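Local coordinates for Two-component insecticidal protein 16 kDa unit (PDB 5V3S) that forms the 16 kDa aegerolysin-family component of a binary insecticidal toxin that kills corn rootworm in a manner similar to Cry34Ab1/Cry35Ab1, at residues I22-V27 / G85-Y90; F43-P46 / E52-P55. All coordinates share one frame; numbering follows the deposited sequence.

Interaction 1. Residues I22-V27 / G85-Y90; sequences ITIFVV and GGFSLY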
ATOM      1  N   ILE A  22       5.058   1.063   0.765  1.00 13.28           N
ATOM      2  CA  ILE A  22       4.201   1.472  -0.352  1.00 13.02           C
ATOM      3  C   ILE A  22       3.867   2.972  -0.177  1.00 10.73           C
ATOM      4  O   ILE A  22       3.394   3.381   0.847  1.00  9.98           O
ATOM      5  CB  ILE A  22       3.009   0.541  -0.598  1.00 13.89           C
ATOM      6  CG1 ILE A  22       2.271   0.920  -1.837  1.00 14.15           C
ATOM      7  CG2 ILE A  22       2.038   0.515   0.527  1.00 12.86           C
ATOM      8  CD1 ILE A  22       1.509  -0.215  -2.443  1.00 16.69           C
ATOM      9  N   THR A  23       4.130   3.753  -1.205  1.00 11.06           N
ATOM     10  CA  THR A  23       3.901   5.188  -1.098  1.00 11.24           C
ATOM     11  C   THR A  23       2.777   5.465  -2.103  1.00 10.92           C
ATOM     12  O   THR A  23       2.897   5.048  -3.252  1.00  8.75           O
ATOM     13  CB  THR A  23       5.200   5.980  -1.385  1.00 11.92           C
ATOM     14  OG1 THR A  23       6.140   5.693  -0.389  1.00 14.00           O
ATOM     15  CG2 THR A  23       4.928   7.428  -1.344  1.00 13.47           C
ATOM     16  N   ILE A  24       1.721   6.194  -1.668  1.00 11.01           N
ATOM     17  CA  ILE A  24       0.581   6.600  -2.524  1.00 11.03           C
ATOM     18  C   ILE A  24       0.617   8.103  -2.642  1.00 10.78           C
ATOM     19  O   ILE A  24       0.628   8.796  -1.593  1.00 11.60           O
ATOM     20  CB  ILE A  24      -0.747   6.141  -1.879  1.00 12.73           C
ATOM     21  CG1 ILE A  24      -0.687   4.652  -1.598  1.00 13.50           C
ATOM     22  CG2 ILE A  24      -1.983   6.473  -2.729  1.00 11.61           C
ATOM     23  CD1 ILE A  24      -0.361   4.308  -0.175  1.00 17.02           C
ATOM     24  N   PHE A  25       0.770   8.590  -3.882  1.00 10.80           N
ATOM     25  CA  PHE A  25       0.888  10.045  -4.132  1.00 11.60           C
ATOM     26  C   PHE A  25      -0.321  10.350  -4.941  1.00  9.96           C
ATOM     27  O   PHE A  25      -0.601   9.637  -5.913  1.00 10.48           O
ATOM     28  CB  PHE A  25       2.146  10.378  -5.001  1.00 13.12           C
ATOM     29  CG  PHE A  25       2.372  11.828  -5.195  1.00 14.94           C
ATOM     30  CD1 PHE A  25       3.086  12.548  -4.284  1.00 19.85           C
ATOM     31  CD2 PHE A  25       1.766  12.504  -6.258  1.00 21.24           C
ATOM     32  CE1 PHE A  25       3.308  13.906  -4.459  1.00 21.59           C
ATOM     33  CE2 PHE A  25       1.942  13.904  -6.414  1.00 21.01           C
ATOM     34  CZ  PHE A  25       2.694  14.577  -5.492  1.00 21.28           C
ATOM     35  N   VAL A  26      -0.990  11.474  -4.664  1.00  9.51           N
ATOM     36  CA  VAL A  26      -2.309  11.734  -5.258  1.00  9.93           C
ATOM     37  C   VAL A  26      -2.360  13.136  -5.799  1.00  9.98           C
ATOM     38  O   VAL A  26      -1.661  13.981  -5.273  1.00  9.24           O
ATOM     39  CB  VAL A  26      -3.474  11.552  -4.268  1.00 10.82           C
ATOM     40  CG1 VAL A  26      -3.359  10.168  -3.589  1.00 11.21           C
ATOM     41  CG2 VAL A  26      -3.460  12.607  -3.202  1.00  9.81           C
ATOM     42  N   VAL A  27      -3.246  13.310  -6.768  1.00  9.92           N
ATOM     43  CA  VAL A  27      -3.432  14.589  -7.494  1.00 11.49           C
ATOM     44  C   VAL A  27      -4.891  14.795  -7.824  1.00  9.65           C
ATOM     45  O   VAL A  27      -5.581  13.943  -8.260  1.00  9.45           O
ATOM     46  CB  VAL A  27      -2.575  14.608  -8.803  1.00 11.86           C
ATOM     47  CG1 VAL A  27      -2.717  15.912  -9.555  1.00 12.79           C
ATOM     48  CG2 VAL A  27      -1.132  14.242  -8.579  1.00 14.59           C
ATOM     49  N   GLY A  85      -1.235  -8.742   3.395  1.00 11.18           N
ATOM     50  CA  GLY A  85      -2.299  -7.779   3.793  1.00  9.81           C
ATOM     51  C   GLY A  85      -2.802  -7.012   2.585  1.00  9.44           C
ATOM     52  O   GLY A  85      -2.459  -7.317   1.411  1.00  8.00           O
ATOM     53  N   GLY A  86      -3.514  -5.909   2.901  1.00  9.65           N
ATOM     54  CA  GLY A  86      -4.087  -5.052   1.870  1.00  8.99           C
ATOM     55  C   GLY A  86      -4.727  -3.803   2.458  1.00  8.54           C
ATOM     56  O   GLY A  86      -4.825  -3.602   3.695  1.00  8.37           O
ATOM     57  N   PHE A  87      -5.214  -2.941   1.536  1.00  8.71           N
ATOM     58  CA  PHE A  87      -5.930  -1.724   1.902  1.00  8.92           C
ATOM     59  C   PHE A  87      -6.604  -1.216   0.653  1.00  8.38           C
ATOM     60  O   PHE A  87      -6.260  -1.617  -0.462  1.00  9.62           O
ATOM     61  CB  PHE A  87      -5.027  -0.606   2.487  1.00  9.61           C
ATOM     62  CG  PHE A  87      -3.983  -0.088   1.538  1.00 10.02           C
ATOM     63  CD1 PHE A  87      -2.761  -0.776   1.391  1.00 10.70           C
ATOM     64  CD2 PHE A  87      -4.237   1.065   0.710  1.00 10.73           C
ATOM     65  CE1 PHE A  87      -1.835  -0.325   0.512  1.00 11.83           C
ATOM     66  CE2 PHE A  87      -3.243   1.522  -0.192  1.00  9.47           C
ATOM     67  CZ  PHE A  87      -2.055   0.781  -0.274  1.00 12.25           C
ATOM     68  N   SER A  88      -7.454  -0.232   0.836  1.00  9.19           N
ATOM     69  CA  SER A  88      -8.290   0.358  -0.203  1.00  9.36           C
ATOM     70  C   SER A  88      -8.184   1.874  -0.155  1.00  8.76           C
ATOM     71  O   SER A  88      -7.842   2.466   0.844  1.00 10.00           O
ATOM     72  CB  SER A  88      -9.770  -0.096  -0.147  1.00  9.70           C
ATOM     73  OG  SER A  88      -9.921  -1.547  -0.209  1.00 10.29           O
ATOM     74  N   LEU A  89      -8.378   2.492  -1.301  1.00  9.03           N
ATOM     75  CA  LEU A  89      -8.322   3.984  -1.279  1.00  9.67           C
ATOM     76  C   LEU A  89      -9.600   4.459  -1.877  1.00  8.98           C
ATOM     77  O   LEU A  89     -10.046   3.959  -2.902  1.00 10.18           O
ATOM     78  CB  LEU A  89      -7.252   4.534  -2.150  1.00 10.00           C
ATOM     79  CG  LEU A  89      -6.948   6.015  -2.073  1.00  9.91           C
ATOM     80  CD1 LEU A  89      -6.284   6.411  -0.810  1.00 11.64           C
ATOM     81  CD2 LEU A  89      -6.096   6.425  -3.236  1.00  9.97           C
ATOM     82  N   TYR A  90     -10.128   5.495  -1.279  1.00 10.39           N
ATOM     83  CA  TYR A  90     -11.402   6.076  -1.694  1.00 10.44           C
ATOM     84  C   TYR A  90     -11.206   7.569  -2.052  1.00 10.53           C
ATOM     85  O   TYR A  90     -10.249   8.225  -1.604  1.00  9.96           O
ATOM     86  CB  TYR A  90     -12.391   6.017  -0.544  1.00 11.47           C
ATOM     87  CG  TYR A  90     -12.749   4.641  -0.155  1.00 13.31           C
ATOM     88  CD1 TYR A  90     -11.876   3.887   0.622  1.00 13.09           C
ATOM     89  CD2 TYR A  90     -13.923   4.079  -0.557  1.00 16.41           C
ATOM     90  CE1 TYR A  90     -12.163   2.550   0.932  1.00 14.92           C
ATOM     91  CE2 TYR A  90     -14.212   2.753  -0.248  1.00 16.00           C
ATOM     92  CZ  TYR A  90     -13.312   2.012   0.512  1.00 14.59           C
ATOM     93  OH  TYR A  90     -13.700   0.698   0.835  1.00 21.76           O
TER
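Ile22 and Phe87 open a buried apolar contact between two strands of different sheets, a worked example of how facing sheets are joined by side chains alone. The short branch of Ile22 does the touching: its CG2 lies 4.0 Å from Phe87 CE1, approaching the ring obliquely. Phe87 comes from the opposite direction. Its CG is set between the backbone N and the carbonyl carbon (chi1 63°), and the ring extends far enough toward the other sheet to meet two isoleucines with its far end. Thr23 faces away from the contact, and its OG1 is hydrogen-bonded to Thr70 OG1 on the neighbouring strand. Next inward, Ile24 uses both of its arms. CD1 reaches the end of the same ring, 3.9 Å from Phe87 CZ, also obliquely, while CG2 turns to the other neighbour and packs 4.1 Å from Leu89 CD2. Ile24 and Leu89 slide past one another in opposite directions. Beyond this pair, Val26 also points inward and rests on Phe31, which Leu89 touches as well. Further walls are supplied by Ile71 and Tyr99, against Ile22, and by Ala36 and Trp101, against Phe87. The two segments run nearly parallel, 6° apart, with the segment axes 11.1 Å apart at closest approach, a spacing bridged by side-chain contacts and not by backbone bonding. Such face-to-face packing of two beta-sheets around an aliphatic and aromatic core is the hallmark of a beta-sandwich, the fold of the aegerolysin family.

Interaction 2. Residues F43-P46 / E52-P55; sequences FHVP and EISP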
ATOM      1  N   PHE A  43       2.379  -3.748  10.731  1.00 10.49           N
ATOM      2  CA  PHE A  43       2.553  -2.457  10.157  1.00 10.91           C
ATOM      3  C   PHE A  43       3.487  -1.718  11.095  1.00 11.55           C
ATOM      4  O   PHE A  43       3.553  -2.027  12.289  1.00 11.29           O
ATOM      5  CB  PHE A  43       1.215  -1.680  10.054  1.00  9.91           C
ATOM      6  CG  PHE A  43       0.285  -2.134   8.899  1.00  9.35           C
ATOM      7  CD1 PHE A  43       0.675  -2.043   7.612  1.00  9.15           C
ATOM      8  CD2 PHE A  43      -1.004  -2.508   9.171  1.00 10.14           C
ATOM      9  CE1 PHE A  43      -0.150  -2.429   6.587  1.00  9.30           C
ATOM     10  CE2 PHE A  43      -1.866  -2.866   8.160  1.00  9.82           C
ATOM     11  CZ  PHE A  43      -1.425  -2.827   6.856  1.00 10.12           C
ATOM     12  N   HIS A  44       4.169  -0.726  10.550  1.00 12.66           N
ATOM     13  CA  HIS A  44       5.086   0.107  11.298  1.00 13.20           C
ATOM     14  C   HIS A  44       5.374   1.436  10.582  1.00 12.70           C
ATOM     15  O   HIS A  44       5.176   1.626   9.337  1.00 12.11           O
ATOM     16  CB  HIS A  44       6.438  -0.611  11.621  1.00 13.17           C
ATOM     17  CG  HIS A  44       7.220  -0.917  10.405  1.00 13.15           C
ATOM     18  ND1 HIS A  44       8.059   0.026   9.823  1.00 12.61           N
ATOM     19  CD2 HIS A  44       7.229  -1.977   9.591  1.00 12.57           C
ATOM     20  CE1 HIS A  44       8.565  -0.471   8.726  1.00 13.49           C
ATOM     21  NE2 HIS A  44       8.068  -1.680   8.552  1.00 14.82           N
ATOM     22  N   VAL A  45       5.887   2.330  11.411  1.00 15.70           N
ATOM     23  CA  VAL A  45       6.221   3.694  10.986  1.00 16.69           C
ATOM     24  C   VAL A  45       7.280   3.527   9.923  1.00 16.46           C
ATOM     25  O   VAL A  45       8.262   2.772  10.117  1.00 14.82           O
ATOM     26  CB  VAL A  45       6.717   4.606  12.178  1.00 18.44           C
ATOM     27  CG1 VAL A  45       7.252   5.936  11.649  1.00 20.50           C
ATOM     28  CG2 VAL A  45       5.612   4.830  13.188  1.00 16.59           C
ATOM     29  N   PRO A  46       7.085   4.151   8.762  1.00 16.28           N
ATOM     30  CA  PRO A  46       8.050   3.996   7.717  1.00 18.09           C
ATOM     31  C   PRO A  46       9.454   4.462   8.159  1.00 19.07           C
ATOM     32  O   PRO A  46       9.634   5.505   8.808  1.00 15.44           O
ATOM     33  CB  PRO A  46       7.471   4.819   6.561  1.00 19.39           C
ATOM     34  CG  PRO A  46       6.030   4.953   6.914  1.00 19.36           C
ATOM     35  CD  PRO A  46       5.987   5.078   8.383  1.00 19.48           C
ATOM     36  N   GLU A  52       5.762  -0.234  15.777  1.00 17.12           N
ATOM     37  CA  GLU A  52       4.528  -0.861  15.209  1.00 16.95           C
ATOM     38  C   GLU A  52       3.367   0.093  15.332  1.00 15.47           C
ATOM     39  O   GLU A  52       3.287   0.860  16.321  1.00 14.77           O
ATOM     40  CB  GLU A  52       4.170  -2.196  15.906  1.00 17.32           C
ATOM     41  CG  GLU A  52       2.779  -2.775  15.579  1.00 16.37           C
ATOM     42  CD  GLU A  52       2.520  -4.234  16.024  1.00 17.19           C
ATOM     43  OE1 GLU A  52       3.278  -4.717  16.892  1.00 17.94           O
ATOM     44  OE2 GLU A  52       1.558  -4.885  15.509  1.00 18.89           O
ATOM     45  N   ILE A  53       2.514   0.111  14.320  1.00 13.95           N
ATOM     46  CA  ILE A  53       1.255   0.826  14.349  1.00 13.55           C
ATOM     47  C   ILE A  53       0.165  -0.221  13.932  1.00 12.93           C
ATOM     48  O   ILE A  53       0.434  -1.221  13.209  1.00 13.43           O
ATOM     49  CB  ILE A  53       1.228   2.089  13.421  1.00 13.08           C
ATOM     50  CG1 ILE A  53       1.301   1.686  11.939  1.00 12.60           C
ATOM     51  CG2 ILE A  53       2.318   3.070  13.827  1.00 15.27           C
ATOM     52  CD1 ILE A  53       1.328   2.849  10.918  1.00 12.97           C
ATOM     53  N   SER A  54      -1.065   0.066  14.278  1.00 13.42           N
ATOM     54  CA  SER A  54      -2.136  -0.828  13.970  1.00 12.65           C
ATOM     55  C   SER A  54      -2.790  -0.453  12.656  1.00 12.22           C
ATOM     56  O   SER A  54      -2.701   0.738  12.225  1.00 12.61           O
ATOM     57  CB  SER A  54      -3.152  -0.802  15.126  1.00 13.13           C
ATOM     58  OG  SER A  54      -3.687   0.504  15.175  1.00 13.77           O
ATOM     59  N   PRO A  55      -3.571  -1.381  12.072  1.00 13.43           N
ATOM     60  CA  PRO A  55      -4.477  -1.051  10.939  1.00 12.17           C
ATOM     61  C   PRO A  55      -5.313   0.154  11.211  1.00 13.05           C
ATOM     62  O   PRO A  55      -5.524   0.972  10.273  1.00  9.84           O
ATOM     63  CB  PRO A  55      -5.326  -2.328  10.784  1.00 12.31           C
ATOM     64  CG  PRO A  55      -4.340  -3.381  11.184  1.00 12.24           C
ATOM     65  CD  PRO A  55      -3.555  -2.835  12.337  1.00 12.41           C
TER
HETATM   66  O   HOH W   1       0.701  -3.978  13.106  1.00 11.44           O
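Phe43 and Ile53 form the apolar centre, with Phe43 CB lying 3.9 Å from Ile53 CG1. Pro55 closes one end of the patch: its CG sits at the edge of the Phe43 ring, in the ring plane and 3.9 Å from CE2. At the other end, Val45 CG2 meets Ile53 CG2 at 3.8 Å, the two side chains crossing at about a right angle. With its CG1 placed between the backbone N and carbonyl carbon (chi1 67°), Ile53 can offer one branch to Phe43 and the other to Val45. Ile58 of the following short helix touches both Phe43 and Ile53. The backbones belong to a beta hairpin, in which strand 40-44 turns back into the short, weakly bonded strand 52-53 at the margin of its sheet. Ile53 N donates to Phe43 O over 3.1 Å, approaching from well above the carbonyl plane, and the CA-H of Glu52 adds a contact to this same oxygen. His44 and Glu52 form a non-hydrogen-bonded antiparallel pair whose side chains diverge; the imidazole bends forward along its own chain, ND1 donating to Val45 O at 2.8 Å. Further out, one water links the two strands: it accepts from Phe43 N at 2.9 Å, and donates to Ile53 O and to Glu52 OE2, the latter at 2.7 Å. That carboxylate oxygen also forms a salt bridge with Arg76.

Interactions 1 and 2 show two kinds of contact in a beta-sandwich, one between its sheets and one within a sheet. Interaction 1 lies close to the centre of the chain and joins the two sheets across the core, all four of its touching residues being buried. Interaction 2, about 15 Å away between centres, works within one of those sheets, at its outermost hairpin, where burial is only partial. Both reach that same sheet, and Ile71 of strand 68-74 touches Ile22, Phe87 and Phe43, giving them a shared neighbour. The chemistry follows the place: hydrocarbon packing alone in 22-27/85-90, but a backbone bond, a bridging water and a charged side chain beside the apolar patch in 43-46/52-55.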